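PDB 2VAP: CELL division protein FTSZ homolog 1 from Methanocaldococcus jannaschii, which binds GTP and probably, as a GTPase related to tubulin, polymerises into the contractile Z ring at the future division site and recruits other division proteins. Local coordinates for residues V158-V163 with N172-L177; I232-A237 with T316-A321; N51-L56 with I77-D82; K37-V42 with D121-F126. All blocks are in the same frame, centred on the assembly; numbering follows the deposited sequence.

From the N terminus, contact 4 comes first: K37-V42 pairs with D121-F126, making strands 40-45 and 124-130 neighbours in the parallel sheet of the GTPase domain. Contact 3 (N51-L56 with I77-D82) opens and closes within the chain that contact 4 spans, setting helix 46-59 against the loop before strand 83-86; the two touch where I53 and L56 reach V42. Contact 1 follows, a short loop of a beta-alpha-beta unit beside GDP. Contact 2 closes last, over 78 residues, joining the chain after helix 204-227 to edge strand 316-323 of the C-terminal domain; its F236 packs on A38, D123 and M124 of contact 4.

Contact 1: V158-V163 with N172-L177. With GDP (guanosine-5'-diphosphate), chain B.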
loop_
_atom_site.group_PDB
_atom_site.type_symbol
_atom_site.label_atom_id
_atom_site.label_comp_id
_atom_site.label_asym_id
_atom_site.label_seq_id
_atom_site.Cartn_x
_atom_site.Cartn_y
_atom_site.Cartn_z
ATOM N N VAL A 158 -2.848 0.499 -4.783
ATOM C CA VAL A 158 -3.260 1.369 -5.882
ATOM C C VAL A 158 -4.624 2.003 -5.638
ATOM O O VAL A 158 -5.451 1.457 -4.902
ATOM C CB VAL A 158 -3.282 0.608 -7.242
ATOM C CG1 VAL A 158 -1.872 0.208 -7.665
ATOM C CG2 VAL A 158 -4.196 -0.618 -7.175
ATOM N N THR A 159 -4.851 3.156 -6.262
ATOM C CA THR A 159 -6.154 3.810 -6.210
ATOM C C THR A 159 -6.908 3.668 -7.526
ATOM O O THR A 159 -6.301 3.559 -8.594
ATOM C CB THR A 159 -6.053 5.316 -5.871
ATOM O OG1 THR A 159 -5.302 5.994 -6.886
ATOM C CG2 THR A 159 -5.393 5.528 -4.516
ATOM N N LEU A 160 -8.233 3.658 -7.430
ATOM C CA LEU A 160 -9.098 3.805 -8.593
ATOM C C LEU A 160 -9.585 5.253 -8.628
ATOM O O LEU A 160 -9.778 5.857 -7.573
ATOM C CB LEU A 160 -10.281 2.835 -8.522
ATOM C CG LEU A 160 -9.986 1.334 -8.616
ATOM C CD1 LEU A 160 -11.253 0.539 -8.362
ATOM C CD2 LEU A 160 -9.372 0.952 -9.962
ATOM N N PRO A 161 -9.777 5.818 -9.835
ATOM C CA PRO A 161 -10.104 7.241 -9.972
ATOM C C PRO A 161 -11.480 7.629 -9.423
ATOM O O PRO A 161 -12.339 6.766 -9.225
ATOM C CB PRO A 161 -10.061 7.464 -11.489
ATOM C CG PRO A 161 -10.333 6.133 -12.075
ATOM C CD PRO A 161 -9.690 5.151 -11.147
ATOM N N PHE A 162 -11.666 8.925 -9.176
ATOM C CA PHE A 162 -12.972 9.482 -8.830
ATOM C C PHE A 162 -13.900 9.374 -10.035
ATOM O O PHE A 162 -13.442 9.422 -11.179
ATOM C CB PHE A 162 -12.846 10.956 -8.437
ATOM C CG PHE A 162 -12.009 11.203 -7.210
ATOM C CD1 PHE A 162 -12.567 11.107 -5.938
ATOM C CD2 PHE A 162 -10.671 11.562 -7.327
ATOM C CE1 PHE A 162 -11.800 11.356 -4.800
ATOM C CE2 PHE A 162 -9.896 11.809 -6.194
ATOM C CZ PHE A 162 -10.463 11.704 -4.929
ATOM N N VAL A 163 -15.201 9.245 -9.780
ATOM C CA VAL A 163 -16.193 9.158 -10.857
ATOM C C VAL A 163 -16.156 10.390 -11.773
ATOM O O VAL A 163 -16.306 10.265 -12.990
ATOM C CB VAL A 163 -17.625 8.906 -10.305
ATOM C CG1 VAL A 163 -18.681 9.111 -11.388
ATOM C CG2 VAL A 163 -17.732 7.497 -9.735
ATOM N N ASN A 172 -9.790 2.411 -18.204
ATOM C CA ASN A 172 -8.342 2.200 -18.231
ATOM C C ASN A 172 -7.814 1.660 -16.901
ATOM O O ASN A 172 -7.019 0.720 -16.882
ATOM C CB ASN A 172 -7.609 3.489 -18.623
ATOM C CG ASN A 172 -7.729 3.813 -20.110
ATOM O OD1 ASN A 172 -7.433 4.931 -20.533
ATOM N ND2 ASN A 172 -8.160 2.839 -20.906
ATOM N N ALA A 173 -8.279 2.248 -15.800
ATOM C CA ALA A 173 -7.888 1.822 -14.453
ATOM C C ALA A 173 -8.244 0.363 -14.175
ATOM O O ALA A 173 -7.439 -0.382 -13.614
ATOM C CB ALA A 173 -8.528 2.722 -13.409
ATOM N N MET A 174 -9.451 -0.033 -14.575
ATOM C CA MET A 174 -9.949 -1.384 -14.325
ATOM C C MET A 174 -9.257 -2.434 -15.188
ATOM O O MET A 174 -9.081 -3.576 -14.758
ATOM C CB MET A 174 -11.469 -1.444 -14.506
ATOM C CG MET A 174 -12.256 -0.730 -13.408
ATOM S SD MET A 174 -11.887 -1.309 -11.734
ATOM C CE MET A 174 -12.452 -3.009 -11.809
ATOM N N GLU A 175 -8.862 -2.043 -16.399
ATOM C CA GLU A 175 -8.056 -2.908 -17.261
ATOM C C GLU A 175 -6.665 -3.109 -16.666
ATOM O O GLU A 175 -6.115 -4.212 -16.715
ATOM C CB GLU A 175 -7.964 -2.339 -18.681
ATOM C CG GLU A 175 -9.253 -2.480 -19.489
ATOM C CD GLU A 175 -9.159 -1.889 -20.889
ATOM O OE1 GLU A 175 -8.171 -1.186 -21.192
ATOM O OE2 GLU A 175 -10.087 -2.128 -21.690
ATOM N N GLY A 176 -6.111 -2.040 -16.093
ATOM C CA GLY A 176 -4.830 -2.099 -15.390
ATOM C C GLY A 176 -4.894 -2.932 -14.123
ATOM O O GLY A 176 -3.933 -3.623 -13.777
ATOM N N LEU A 177 -6.030 -2.863 -13.431
ATOM C CA LEU A 177 -6.258 -3.648 -12.219
ATOM C C LEU A 177 -6.301 -5.145 -12.534
ATOM O O LEU A 177 -5.809 -5.964 -11.753
ATOM C CB LEU A 177 -7.553 -3.203 -11.529
ATOM C CG LEU A 177 -7.808 -3.620 -10.077
ATOM C CD1 LEU A 177 -6.842 -2.940 -9.113
ATOM C CD2 LEU A 177 -9.245 -3.301 -9.695
HETATM P PB GDP B . 0.051 8.975 -15.018
HETATM O O1B GDP B . -0.097 8.898 -16.518
HETATM O O2B GDP B . 1.253 9.823 -14.673
HETATM O O3B GDP B . 0.228 7.582 -14.465
HETATM O O3A GDP B . -1.292 9.638 -14.429
HETATM P PA GDP B . -1.405 10.291 -12.960
HETATM O O1A GDP B . -0.551 9.567 -11.950
HETATM O O2A GDP B . -1.092 11.768 -12.995
HETATM O "O5'" GDP B . -2.962 10.082 -12.622
HETATM C "C5'" GDP B . -3.525 8.774 -12.622
HETATM C "C4'" GDP B . -4.635 8.706 -11.586
HETATM O "O4'" GDP B . -4.122 9.049 -10.296
HETATM C "C3'" GDP B . -5.742 9.703 -11.886
HETATM O "O3'" GDP B . -6.790 9.105 -12.655
HETATM C "C2'" GDP B . -6.206 10.164 -10.518
HETATM O "O2'" GDP B . -7.277 9.342 -10.050
HETATM C "C1'" GDP B . -5.004 9.946 -9.616
HETATM N N9 GDP B . -4.295 11.219 -9.312
HETATM C C8 GDP B . -4.017 12.238 -10.156
HETATM N N7 GDP B . -3.346 13.235 -9.519
HETATM C C5 GDP B . -3.182 12.855 -8.238
HETATM C C6 GDP B . -2.561 13.423 -7.015
HETATM O O6 GDP B . -2.010 14.545 -7.035
HETATM N N1 GDP B . -2.610 12.696 -5.884
HETATM C C2 GDP B . -3.197 11.482 -5.830
HETATM N N2 GDP B . -3.210 10.803 -4.657
HETATM N N3 GDP B . -3.783 10.905 -6.910
HETATM C C4 GDP B . -3.806 11.529 -8.113
#
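L160 overlaps the helix segment 172-177 with both of its methyls: CD2 lies 3.8 Å from M174 SD, CD1 is nearly as close to the same sulfur, and CD2 also rests 4.0 Å from A173 CB. The two long side chains meet at about a right angle. In the methionine, chi1 (-71°) and the bend at chi2 (-56°) bring SD to the leucine methyls, while chi3 turns only the terminal CE. Earlier on the strand, and later on the helix, V158 CG2 touches L177 CD1 at 4.0 Å; at the strand's far end, P161 CD sits 3.5 Å from A173 CB, the shortest approach between the segments. Alanine at 173 presents just one methyl, and proline and leucine both lean on it. No hydrogen bond crosses, and every touching residue is buried, consistent with an interface held by apolar contact alone. P161 has a second role: its CA is 3.5 Å from GDP O2', and its CB faces the two ribose hydroxyls, so the ring lies between nucleotide and helix. E165, between the segments in sequence, hydrogen-bonds GDP. The axes of strand 158-160 and helix 172-177 run 9.3 Å apart at 144°, as the strand and returning helix of a beta-alpha-beta unit whose next strand, 186-191, pairs with V158 and L160, while L351 of strand 350-353 packs against L160, M174 and L177.

Contact 2: I232-A237 with T316-A321; sequences INVDFA and TIIWGA
I232 lies across the six-membered ring of W319, with CG2 over one face, 4.1 Å from the ring centroid and 11° off its normal, a CH-pi contact. The isoleucine chi1 of -60° puts this methyl anti to the backbone N and over the indole. Its CG1 meets the ring's outer end, 3.5 Å from W319 CH2. The tryptophan bond from CA to CB leads away from the loop; a chi1 of 70°, which sets CG between the backbone N and the carbonyl carbon, swings the indole back along the strand until CZ3 and CH2 lie beneath the isoleucine. L297, A300 and V304 of helix 297-310 also pack on this indole. V234 uses its two methyls differently. CG1 presses on I318 CG2 at 3.5 Å, closer than two methyls normally sit, whereas CG2 points at W319 O, 3.4 Å away, and lies above G320, whose missing side chain permits this close approach. A single antiparallel bridge, a hydrogen-bonded pair, pins the backbones: I232 N to A321 O and A321 N to I232 O are both 3.2 Å. Within 232-237, D235 at the N-cap position of helix 236-243 accepts through OD2 from A237 N at 3.1 Å, met from above the carboxylate plane. This is the junction of the two-domain tubulin/FtsZ fold, where the chain leaving the long helix 204-227 skirts the edge strand of the C-terminal sheet.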
loop_
_atom_site.group_PDB
_atom_site.type_symbol
_atom_site.label_atom_id
_atom_site.label_comp_id
_atom_site.label_asym_id
_atom_site.label_seq_id
_atom_site.Cartn_x
_atom_site.Cartn_y
_atom_site.Cartn_z
ATOM N N ILE A 232 4.764 -4.128 19.664
ATOM C CA ILE A 232 4.664 -5.464 19.090
ATOM C C ILE A 232 5.161 -5.412 17.649
ATOM O O ILE A 232 4.520 -4.808 16.781
ATOM C CB ILE A 232 3.205 -5.997 19.126
ATOM C CG1 ILE A 232 2.676 -6.066 20.567
ATOM C CG2 ILE A 232 3.086 -7.352 18.406
ATOM C CD1 ILE A 232 3.433 -7.012 21.490
ATOM N N ASN A 233 6.312 -6.030 17.405
ATOM C CA ASN A 233 6.868 -6.118 16.059
ATOM C C ASN A 233 6.370 -7.368 15.345
ATOM O O ASN A 233 6.014 -8.359 15.988
ATOM C CB ASN A 233 8.399 -6.101 16.099
ATOM C CG ASN A 233 9.027 -6.013 14.711
ATOM O OD1 ASN A 233 9.934 -6.776 14.384
ATOM N ND2 ASN A 233 8.546 -5.078 13.893
ATOM N N VAL A 234 6.345 -7.310 14.017
ATOM C CA VAL A 234 5.848 -8.413 13.204
ATOM C C VAL A 234 6.979 -9.084 12.426
ATOM O O VAL A 234 7.822 -8.414 11.824
ATOM C CB VAL A 234 4.733 -7.952 12.231
ATOM C CG1 VAL A 234 4.102 -9.147 11.545
ATOM C CG2 VAL A 234 3.665 -7.158 12.973
ATOM N N ASP A 235 6.988 -10.413 12.472
ATOM C CA ASP A 235 7.921 -11.238 11.713
ATOM C C ASP A 235 7.497 -11.232 10.249
ATOM O O ASP A 235 6.317 -11.419 9.941
ATOM C CB ASP A 235 7.895 -12.667 12.272
ATOM C CG ASP A 235 8.990 -13.564 11.699
ATOM O OD1 ASP A 235 9.231 -14.634 12.296
ATOM O OD2 ASP A 235 9.604 -13.222 10.665
ATOM N N PHE A 236 8.458 -11.014 9.351
ATOM C CA PHE A 236 8.192 -11.038 7.910
ATOM C C PHE A 236 7.543 -12.352 7.470
ATOM O O PHE A 236 6.710 -12.364 6.561
ATOM C CB PHE A 236 9.473 -10.774 7.107
ATOM C CG PHE A 236 9.290 -10.879 5.615
ATOM C CD1 PHE A 236 8.451 -9.997 4.936
ATOM C CD2 PHE A 236 9.964 -11.856 4.889
ATOM C CE1 PHE A 236 8.282 -10.092 3.555
ATOM C CE2 PHE A 236 9.802 -11.959 3.508
ATOM C CZ PHE A 236 8.959 -11.075 2.841
ATOM N N ALA A 237 7.924 -13.447 8.129
ATOM C CA ALA A 237 7.343 -14.765 7.873
ATOM C C ALA A 237 5.829 -14.780 8.090
ATOM O O ALA A 237 5.095 -15.407 7.323
ATOM C CB ALA A 237 8.018 -15.818 8.742
ATOM N N THR A 316 -7.126 -15.517 9.140
ATOM C CA THR A 316 -5.779 -15.390 9.694
ATOM C C THR A 316 -5.450 -13.915 9.904
ATOM O O THR A 316 -5.337 -13.149 8.943
ATOM C CB THR A 316 -4.718 -16.045 8.778
ATOM O OG1 THR A 316 -5.141 -17.365 8.416
ATOM C CG2 THR A 316 -3.370 -16.128 9.485
ATOM N N ILE A 317 -5.297 -13.527 11.166
ATOM C CA ILE A 317 -5.077 -12.127 11.526
ATOM C C ILE A 317 -3.671 -11.908 12.084
ATOM O O ILE A 317 -3.257 -12.577 13.034
ATOM C CB ILE A 317 -6.152 -11.629 12.527
ATOM C CG1 ILE A 317 -7.544 -11.697 11.888
ATOM C CG2 ILE A 317 -5.847 -10.207 12.994
ATOM C CD1 ILE A 317 -8.691 -11.705 12.878
ATOM N N ILE A 318 -2.947 -10.972 11.473
ATOM C CA ILE A 318 -1.614 -10.582 11.925
ATOM C C ILE A 318 -1.643 -9.112 12.342
ATOM O O ILE A 318 -2.207 -8.275 11.638
ATOM C CB ILE A 318 -0.544 -10.834 10.824
ATOM C CG1 ILE A 318 -0.385 -12.339 10.543
ATOM C CG2 ILE A 318 0.796 -10.198 11.188
ATOM C CD1 ILE A 318 0.022 -13.200 11.740
ATOM N N TRP A 319 -1.037 -8.805 13.487
ATOM C CA TRP A 319 -1.138 -7.468 14.069
ATOM C C TRP A 319 0.172 -6.945 14.655
ATOM O O TRP A 319 1.044 -7.717 15.057
ATOM C CB TRP A 319 -2.230 -7.445 15.143
ATOM C CG TRP A 319 -1.867 -8.209 16.383
ATOM C CD1 TRP A 319 -1.885 -9.565 16.546
ATOM C CD2 TRP A 319 -1.431 -7.660 17.631
ATOM N NE1 TRP A 319 -1.486 -9.895 17.818
ATOM C CE2 TRP A 319 -1.204 -8.745 18.507
ATOM C CE3 TRP A 319 -1.215 -6.357 18.098
ATOM C CZ2 TRP A 319 -0.766 -8.567 19.822
ATOM C CZ3 TRP A 319 -0.783 -6.180 19.408
ATOM C CH2 TRP A 319 -0.566 -7.282 20.254
ATOM N N GLY A 320 0.290 -5.623 14.697
ATOM C CA GLY A 320 1.417 -4.953 15.333
ATOM C C GLY A 320 0.984 -3.645 15.966
ATOM O O GLY A 320 -0.118 -3.153 15.705
ATOM N N ALA A 321 1.851 -3.086 16.804
ATOM C CA ALA A 321 1.580 -1.813 17.466
ATOM C C ALA A 321 2.853 -0.984 17.563
ATOM O O ALA A 321 3.884 -1.473 18.027
ATOM C CB ALA A 321 0.978 -2.043 18.847
#

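Contact 3: N51-L56 with I77-D82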
loop_
_atom_site.group_PDB
_atom_site.type_symbol
_atom_site.label_atom_id
_atom_site.label_comp_id
_atom_site.label_asym_id
_atom_site.label_seq_id
_atom_site.Cartn_x
_atom_site.Cartn_y
_atom_site.Cartn_z
ATOM N N ASN A 51 4.529 11.282 -6.588
ATOM C CA ASN A 51 4.110 12.144 -5.483
ATOM C C ASN A 51 4.084 11.385 -4.158
ATOM O O ASN A 51 4.501 11.912 -3.123
ATOM C CB ASN A 51 2.737 12.761 -5.776
ATOM C CG ASN A 51 2.371 13.870 -4.805
ATOM O OD1 ASN A 51 3.143 14.804 -4.584
ATOM N ND2 ASN A 51 1.180 13.776 -4.228
ATOM N N THR A 52 3.603 10.142 -4.207
ATOM C CA THR A 52 3.592 9.255 -3.043
ATOM C C THR A 52 5.017 8.979 -2.554
ATOM O O THR A 52 5.293 9.077 -1.356
ATOM C CB THR A 52 2.847 7.926 -3.349
ATOM O OG1 THR A 52 1.501 8.212 -3.751
ATOM C CG2 THR A 52 2.813 7.016 -2.125
ATOM N N ILE A 53 5.914 8.653 -3.485
ATOM C CA ILE A 53 7.320 8.387 -3.162
ATOM C C ILE A 53 8.002 9.592 -2.502
ATOM O O ILE A 53 8.704 9.437 -1.500
ATOM C CB ILE A 53 8.122 7.916 -4.414
ATOM C CG1 ILE A 53 7.651 6.531 -4.882
ATOM C CG2 ILE A 53 9.631 7.921 -4.148
ATOM C CD1 ILE A 53 7.957 5.370 -3.930
ATOM N N THR A 54 7.784 10.782 -3.065
ATOM C CA THR A 54 8.345 12.026 -2.526
ATOM C C THR A 54 7.965 12.214 -1.058
ATOM O O THR A 54 8.825 12.493 -0.218
ATOM C CB THR A 54 7.890 13.259 -3.347
ATOM O OG1 THR A 54 8.347 13.129 -4.697
ATOM C CG2 THR A 54 8.448 14.552 -2.759
ATOM N N ARG A 55 6.677 12.043 -0.762
ATOM C CA ARG A 55 6.156 12.186 0.596
ATOM C C ARG A 55 6.732 11.142 1.553
ATOM O O ARG A 55 7.034 11.457 2.705
ATOM C CB ARG A 55 4.625 12.122 0.596
ATOM C CG ARG A 55 3.923 13.326 -0.038
ATOM C CD ARG A 55 3.947 14.561 0.866
ATOM N NE ARG A 55 3.388 14.296 2.192
ATOM C CZ ARG A 55 2.101 14.409 2.513
ATOM N NH1 ARG A 55 1.207 14.784 1.606
ATOM N NH2 ARG A 55 1.708 14.141 3.750
ATOM N N LEU A 56 6.892 9.910 1.071
ATOM C CA LEU A 56 7.492 8.834 1.867
ATOM C C LEU A 56 8.973 9.087 2.151
ATOM O O LEU A 56 9.471 8.750 3.227
ATOM C CB LEU A 56 7.314 7.474 1.181
ATOM C CG LEU A 56 5.902 6.893 1.035
ATOM C CD1 LEU A 56 5.916 5.692 0.100
ATOM C CD2 LEU A 56 5.294 6.518 2.386
ATOM N N ILE A 77 12.106 14.424 -12.154
ATOM C CA ILE A 77 13.246 15.172 -11.612
ATOM C C ILE A 77 12.928 15.943 -10.318
ATOM O O ILE A 77 13.801 16.102 -9.462
ATOM C CB ILE A 77 13.939 16.047 -12.706
ATOM C CG1 ILE A 77 15.221 15.364 -13.200
ATOM C CG2 ILE A 77 14.283 17.440 -12.192
ATOM C CD1 ILE A 77 15.014 14.009 -13.875
ATOM N N ARG A 78 11.682 16.389 -10.167
ATOM C CA ARG A 78 11.266 17.070 -8.934
ATOM C C ARG A 78 10.843 16.098 -7.822
ATOM O O ARG A 78 10.566 16.516 -6.695
ATOM C CB ARG A 78 10.179 18.122 -9.203
ATOM C CG ARG A 78 8.965 17.637 -9.978
ATOM C CD ARG A 78 7.919 18.738 -10.075
ATOM N NE ARG A 78 7.037 18.565 -11.228
ATOM C CZ ARG A 78 7.169 19.214 -12.384
ATOM N NH1 ARG A 78 8.149 20.094 -12.557
ATOM N NH2 ARG A 78 6.314 18.985 -13.370
ATOM N N THR A 79 10.810 14.808 -8.148
ATOM C CA THR A 79 10.515 13.755 -7.179
ATOM C C THR A 79 11.728 13.499 -6.282
ATOM O O THR A 79 12.871 13.578 -6.736
ATOM C CB THR A 79 10.100 12.444 -7.899
ATOM O OG1 THR A 79 8.971 12.699 -8.742
ATOM C CG2 THR A 79 9.743 11.342 -6.907
ATOM N N LYS A 80 11.471 13.210 -5.007
ATOM C CA LYS A 80 12.522 12.803 -4.078
ATOM C C LYS A 80 12.462 11.293 -3.861
ATOM O O LYS A 80 11.428 10.758 -3.454
ATOM C CB LYS A 80 12.397 13.548 -2.743
ATOM C CG LYS A 80 12.953 14.973 -2.749
ATOM C CD LYS A 80 11.934 15.994 -3.248
ATOM C CE LYS A 80 12.513 17.403 -3.278
ATOM N NZ LYS A 80 13.540 17.577 -4.345
ATOM N N ALA A 81 13.573 10.615 -4.147
ATOM C CA ALA A 81 13.653 9.154 -4.064
ATOM C C ALA A 81 15.093 8.677 -3.893
ATOM O O ALA A 81 16.035 9.400 -4.222
ATOM C CB ALA A 81 13.039 8.520 -5.312
ATOM N N ASP A 82 15.255 7.457 -3.381
ATOM C CA ASP A 82 16.568 6.812 -3.322
ATOM C C ASP A 82 17.089 6.525 -4.728
ATOM O O ASP A 82 18.286 6.653 -4.994
ATOM C CB ASP A 82 16.506 5.508 -2.519
ATOM C CG ASP A 82 16.268 5.737 -1.037
ATOM O OD1 ASP A 82 16.903 6.641 -0.453
ATOM O OD2 ASP A 82 15.452 4.996 -0.450
HETATM O O HOH W 1 6.916 14.345 -6.697
#
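Helical residues 51-56 run past an irregular chain at 77-82, and the backbones come nearest at T54 and K80, whose CA atoms are 4.5 Å apart. At that point T54 CA directs its hydrogen at K80 O, 3.5 Å away with 148° at the hydrogen. Inside the helix the usual bonds persist, among them L56 N to T52 O. The link across is a side chain to backbone bond: K80 N donates to T54 OG1 at 3.1 Å and 159°. With chi1 of -61° the threonine hydroxyl stands beside its own backbone N, anti to the carbonyl carbon, a placement that also lets it hydrogen-bond to N50 O, one turn earlier. A water lies 2.7 Å from the same OG1, and this water gives T79 OG1 a weak bond; the stronger partner of T79 OG1 is Q75 O. In the Rossmann-like GTPase domain, helix 46-59, whose first turn carries the nucleotide-binding G47 and A48, follows strand 40-45, and the loop 77-82 leads from helix 73-77 into edge strand 83-86. Beyond the polar link, T54 CG2, anti to the backbone N, lies against the aliphatic K80 chain, 3.8 Å from its CD, although that lysine is poorly ordered. T79 CG2 crowds T54 OG1 from the loop side. From the preceding residue, I53 CG2 reaches the loop, 3.7 Å from A81 CB and 3.4 Å from K80 O, a carbonyl buried here with no hydrogen-bond partner in the model. I53 also packs on T66 and V42, toward the sheet beneath the helix.

Contact 4: K37-V42 with D121-F126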
loop_
_atom_site.group_PDB
_atom_site.type_symbol
_atom_site.label_atom_id
_atom_site.label_comp_id
_atom_site.label_asym_id
_atom_site.label_seq_id
_atom_site.Cartn_x
_atom_site.Cartn_y
_atom_site.Cartn_z
ATOM N N LYS A 37 13.495 -9.886 9.702
ATOM C CA LYS A 37 13.480 -8.675 8.884
ATOM C C LYS A 37 13.365 -9.004 7.397
ATOM O O LYS A 37 13.473 -10.166 6.994
ATOM C CB LYS A 37 14.742 -7.839 9.137
ATOM C CG LYS A 37 14.883 -7.312 10.558
ATOM C CD LYS A 37 16.151 -6.488 10.713
ATOM C CE LYS A 37 16.314 -5.984 12.137
ATOM N NZ LYS A 37 17.534 -5.144 12.290
ATOM N N ALA A 38 13.147 -7.970 6.588
ATOM C CA ALA A 38 13.056 -8.123 5.139
ATOM C C ALA A 38 13.624 -6.909 4.417
ATOM O O ALA A 38 13.488 -5.776 4.886
ATOM C CB ALA A 38 11.612 -8.347 4.723
ATOM N N LYS A 39 14.270 -7.159 3.281
ATOM C CA LYS A 39 14.663 -6.089 2.371
ATOM C C LYS A 39 13.424 -5.668 1.591
ATOM O O LYS A 39 12.840 -6.471 0.860
ATOM C CB LYS A 39 15.773 -6.553 1.424
ATOM C CG LYS A 39 17.118 -6.770 2.099
ATOM C CD LYS A 39 18.186 -7.175 1.095
ATOM C CE LYS A 39 19.525 -7.405 1.777
ATOM N NZ LYS A 39 20.581 -7.805 0.807
ATOM N N ILE A 40 13.013 -4.416 1.774
ATOM C CA ILE A 40 11.771 -3.912 1.188
ATOM C C ILE A 40 12.038 -2.735 0.255
ATOM O O ILE A 40 12.791 -1.819 0.593
ATOM C CB ILE A 40 10.738 -3.515 2.284
ATOM C CG1 ILE A 40 10.407 -4.723 3.171
ATOM C CG2 ILE A 40 9.460 -2.934 1.658
ATOM C CD1 ILE A 40 9.505 -4.413 4.354
ATOM N N THR A 41 11.419 -2.779 -0.921
ATOM C CA THR A 41 11.492 -1.683 -1.880
ATOM C C THR A 41 10.082 -1.219 -2.248
ATOM O O THR A 41 9.199 -2.037 -2.507
ATOM C CB THR A 41 12.278 -2.094 -3.148
ATOM O OG1 THR A 41 13.578 -2.565 -2.771
ATOM C CG2 THR A 41 12.436 -0.917 -4.104
ATOM N N VAL A 42 9.880 0.097 -2.248
ATOM C CA VAL A 42 8.613 0.690 -2.674
ATOM C C VAL A 42 8.819 1.380 -4.021
ATOM O O VAL A 42 9.679 2.255 -4.153
ATOM C CB VAL A 42 8.066 1.704 -1.631
ATOM C CG1 VAL A 42 6.708 2.246 -2.062
ATOM C CG2 VAL A 42 7.968 1.062 -0.251
ATOM N N ASP A 121 17.164 -8.386 -5.232
ATOM C CA ASP A 121 17.462 -8.820 -3.858
ATOM C C ASP A 121 16.455 -8.352 -2.802
ATOM O O ASP A 121 16.658 -8.573 -1.606
ATOM C CB ASP A 121 18.898 -8.447 -3.445
ATOM C CG ASP A 121 19.949 -9.018 -4.385
ATOM O OD1 ASP A 121 19.805 -10.180 -4.823
ATOM O OD2 ASP A 121 20.929 -8.301 -4.680
ATOM N N SER A 122 15.368 -7.715 -3.242
ATOM C CA SER A 122 14.265 -7.377 -2.343
ATOM C C SER A 122 13.498 -8.639 -1.964
ATOM O O SER A 122 13.228 -9.490 -2.817
ATOM C CB SER A 122 13.308 -6.371 -2.989
ATOM O OG SER A 122 13.969 -5.168 -3.337
ATOM N N ASP A 123 13.164 -8.761 -0.681
ATOM C CA ASP A 123 12.304 -9.838 -0.197
ATOM C C ASP A 123 10.839 -9.485 -0.436
ATOM O O ASP A 123 9.994 -10.367 -0.609
ATOM C CB ASP A 123 12.535 -10.084 1.298
ATOM C CG ASP A 123 13.955 -10.519 1.610
ATOM O OD1 ASP A 123 14.413 -11.531 1.036
ATOM O OD2 ASP A 123 14.609 -9.852 2.437
ATOM N N MET A 124 10.553 -8.184 -0.440
ATOM C CA MET A 124 9.200 -7.676 -0.619
ATOM C C MET A 124 9.238 -6.402 -1.455
ATOM O O MET A 124 10.084 -5.534 -1.236
ATOM C CB MET A 124 8.565 -7.394 0.744
ATOM C CG MET A 124 7.064 -7.177 0.718
ATOM S SD MET A 124 6.431 -6.871 2.378
ATOM C CE MET A 124 4.667 -6.932 2.088
ATOM N N VAL A 125 8.330 -6.304 -2.423
ATOM C CA VAL A 125 8.225 -5.107 -3.258
ATOM C C VAL A 125 6.804 -4.550 -3.222
ATOM O O VAL A 125 5.837 -5.268 -3.495
ATOM C CB VAL A 125 8.655 -5.371 -4.732
ATOM C CG1 VAL A 125 8.469 -4.116 -5.588
ATOM C CG2 VAL A 125 10.100 -5.844 -4.803
ATOM N N PHE A 126 6.692 -3.274 -2.864
ATOM C CA PHE A 126 5.432 -2.546 -2.951
ATOM C C PHE A 126 5.389 -1.773 -4.264
ATOM O O PHE A 126 6.331 -1.052 -4.596
ATOM C CB PHE A 126 5.281 -1.575 -1.776
ATOM C CG PHE A 126 4.951 -2.241 -0.469
ATOM C CD1 PHE A 126 5.953 -2.806 0.315
ATOM C CD2 PHE A 126 3.637 -2.283 -0.012
ATOM C CE1 PHE A 126 5.647 -3.417 1.528
ATOM C CE2 PHE A 126 3.323 -2.890 1.202
ATOM C CZ PHE A 126 4.330 -3.455 1.972
#
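Strands 40-42 and 124-126 run parallel, 4.7 Å apart and 15° off alignment, with I40, T41 and V42 in register with M124, V125 and F126. T41 bridges two residues of the other strand, its N giving to M124 O and its O accepting from F126 N at 2.8 Å. Before the strands settle, K39 O takes two donors, D123 N from a tilted direction and M124 N almost straight on. D123 closes the same end through its side chain: chi1 of -62° brings OD2 to K39 N at 2.8 Å and 169°, met on the anti side of the carboxylate. On the face of I40, M124, V42 and F126, I40 CG2 sits at the edge of the F126 ring, 3.8 Å from CD1, while I40 CG1 lies alongside M124 CB. On the other face the hydroxyls T41 OG1 and S122 OG are 2.7 Å apart; S122 OG also bonds I119 O. K39 CD rests 3.4 Å from D121 O. Polar bonding at the start of the strands, with two N-H groups on K39 O and a carboxylate on K39 N, thus gives way to an apolar face whose I40, M124 and F126 pack on helix 204-227.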